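Mitogen (Streptococcus dysgalactiae, PDB 2J4X) is a bacterial superantigen of the staphylococcal/streptococcal toxin family that binds zinc and probably acts as a toxin by stimulating T cells. Local coordinates at residues A[32-36]-A[53-59]. Numbering follows the deposited sequence.
Sequences TQLIF and VISSNVS
Phe36 lays one edge of its ring against strand 53-57: its CD2 comes 3.2 Å from Ile54 O, near the ring plane, and CE2 meets the CB of Ser56. The same Ile54 O accepts Phe36 N at 2.9 Å. With CG anti to its carbonyl carbon (chi1 -54°), the ring reaches along the strands toward Ser56, while its CB packs on the CB of Ile54. Leu34 shares this face and crosses Val58 at about a right angle, CD1 to CG2 at 3.9 Å. Met24, Ile26 and Val72 touch Phe36, and Leu96 touches Leu34 and Ser56. The other face is mixed, with Ser55 OG beside Gln33 CB. A bend at chi2 (-60°) brings Gln33 OE1 to 3.2 Å from Asn57 CB; the amide planes are only 18° apart, but the side chains cross obliquely. Asn57 ND2 is hydrogen-bonded to Asp93 OD2. Ile35 CG2 reaches the flanking Val53 CG1 at 3.3 Å, a tight fit. Leu34 and Ser56 form a hydrogen-bonded antiparallel pair, and Val58 N extends the pairing to Thr32 O at 2.9 Å. Strand 53-57 lies between antiparallel strand 33-36 and parallel strand 87-98 in the OB-fold domain. Backbone bonds fix the register; the Phe36 and Leu34 face is buried, with Ser56 OG satisfied by Gly94 O, while Gln33, Ile35 and Asn57 opposite remain partly exposed, consistent with a barrel wall.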
loop_
_atom_site.group_PDB
_atom_site.type_symbol
_atom_site.label_atom_id
_atom_site.label_comp_id
_atom_site.label_asym_id
_atom_site.label_seq_id
_atom_site.Cartn_x
_atom_site.Cartn_y
_atom_site.Cartn_z
ATOM N N THR A 32 -2.392 18.395 -9.733
ATOM C CA THR A 32 -2.316 17.650 -8.486
ATOM C C THR A 32 -1.408 16.435 -8.749
ATOM O O THR A 32 -1.159 15.614 -7.867
ATOM C CB THR A 32 -3.756 17.253 -8.029
ATOM O OG1 THR A 32 -4.045 17.896 -6.780
ATOM C CG2 THR A 32 -3.919 15.757 -7.896
ATOM N N GLN A 33 -0.893 16.366 -9.977
ATOM C CA GLN A 33 -0.010 15.288 -10.411
ATOM C C GLN A 33 1.451 15.727 -10.320
ATOM O O GLN A 33 1.794 16.824 -10.748
ATOM C CB GLN A 33 -0.287 14.893 -11.876
ATOM C CG GLN A 33 -1.731 15.023 -12.370
ATOM C CD GLN A 33 -2.737 14.181 -11.589
ATOM O OE1 GLN A 33 -2.511 12.994 -11.349
ATOM N NE2 GLN A 33 -3.865 14.793 -11.205
ATOM N N LEU A 34 2.298 14.871 -9.752
ATOM C CA LEU A 34 3.736 15.134 -9.658
ATOM C C LEU A 34 4.333 14.137 -10.655
ATOM O O LEU A 34 4.216 12.924 -10.485
ATOM C CB LEU A 34 4.257 14.887 -8.234
ATOM C CG LEU A 34 3.621 15.753 -7.130
ATOM C CD1 LEU A 34 4.229 15.392 -5.803
ATOM C CD2 LEU A 34 3.837 17.226 -7.393
ATOM N N ILE A 35 4.944 14.656 -11.716
ATOM C CA ILE A 35 5.506 13.830 -12.774
ATOM C C ILE A 35 6.993 13.540 -12.657
ATOM O O ILE A 35 7.781 14.357 -12.166
ATOM C CB ILE A 35 5.191 14.459 -14.140
ATOM C CG1 ILE A 35 3.680 14.724 -14.206
ATOM C CG2 ILE A 35 5.663 13.550 -15.269
ATOM C CD1 ILE A 35 3.158 15.129 -15.545
ATOM N N PHE A 36 7.360 12.349 -13.114
ATOM C CA PHE A 36 8.733 11.889 -13.056
ATOM C C PHE A 36 9.161 11.313 -14.402
ATOM O O PHE A 36 8.331 10.879 -15.190
ATOM C CB PHE A 36 8.861 10.789 -11.986
ATOM C CG PHE A 36 8.358 11.186 -10.618
ATOM C CD1 PHE A 36 9.237 11.689 -9.655
ATOM C CD2 PHE A 36 7.010 11.037 -10.286
ATOM C CE1 PHE A 36 8.789 12.040 -8.368
ATOM C CE2 PHE A 36 6.541 11.383 -9.007
ATOM C CZ PHE A 36 7.434 11.884 -8.045
ATOM N N VAL A 53 7.046 7.377 -18.180
ATOM C CA VAL A 53 6.761 8.500 -17.291
ATOM C C VAL A 53 5.851 8.068 -16.146
ATOM O O VAL A 53 4.891 7.339 -16.372
ATOM C CB VAL A 53 6.044 9.607 -18.052
ATOM C CG1 VAL A 53 5.864 10.806 -17.154
ATOM C CG2 VAL A 53 6.813 9.947 -19.314
ATOM N N ILE A 54 6.135 8.532 -14.928
ATOM C CA ILE A 54 5.325 8.183 -13.753
ATOM C C ILE A 54 4.584 9.399 -13.235
ATOM O O ILE A 54 5.191 10.391 -12.864
ATOM C CB ILE A 54 6.196 7.626 -12.587
ATOM C CG1 ILE A 54 6.955 6.392 -13.053
ATOM C CG2 ILE A 54 5.322 7.259 -11.390
ATOM C CD1 ILE A 54 8.067 6.012 -12.123
ATOM N N SER A 55 3.265 9.318 -13.207
ATOM C CA SER A 55 2.469 10.429 -12.714
ATOM C C SER A 55 1.842 10.048 -11.382
ATOM O O SER A 55 1.083 9.091 -11.294
ATOM C CB SER A 55 1.367 10.795 -13.709
ATOM O OG SER A 55 0.556 11.834 -13.181
ATOM N N SER A 56 2.162 10.802 -10.343
ATOM C CA SER A 56 1.629 10.530 -9.029
ATOM C C SER A 56 0.560 11.561 -8.663
ATOM O O SER A 56 0.840 12.750 -8.509
ATOM C CB SER A 56 2.759 10.549 -8.014
ATOM O OG SER A 56 2.288 10.165 -6.743
ATOM N N ASN A 57 -0.679 11.100 -8.548
ATOM C CA ASN A 57 -1.779 11.968 -8.183
ATOM C C ASN A 57 -1.683 12.080 -6.670
ATOM O O ASN A 57 -1.613 11.058 -5.978
ATOM C CB ASN A 57 -3.096 11.323 -8.642
ATOM C CG ASN A 57 -4.329 12.001 -8.075
ATOM O OD1 ASN A 57 -4.408 13.228 -7.991
ATOM N ND2 ASN A 57 -5.318 11.192 -7.693
ATOM N N VAL A 58 -1.632 13.315 -6.163
ATOM C CA VAL A 58 -1.532 13.574 -4.723
ATOM C C VAL A 58 -2.522 14.671 -4.318
ATOM O O VAL A 58 -3.051 15.351 -5.182
ATOM C CB VAL A 58 -0.094 14.002 -4.316
ATOM C CG1 VAL A 58 0.203 13.516 -2.922
ATOM C CG2 VAL A 58 0.936 13.402 -5.248
ATOM N N SER A 59 -2.782 14.831 -3.021
ATOM C CA SER A 59 -3.728 15.844 -2.534
ATOM C C SER A 59 -3.182 17.251 -2.676
ATOM O O SER A 59 -1.969 17.446 -2.642
ATOM C CB SER A 59 -4.047 15.626 -1.057
ATOM O OG SER A 59 -2.936 15.963 -0.246
#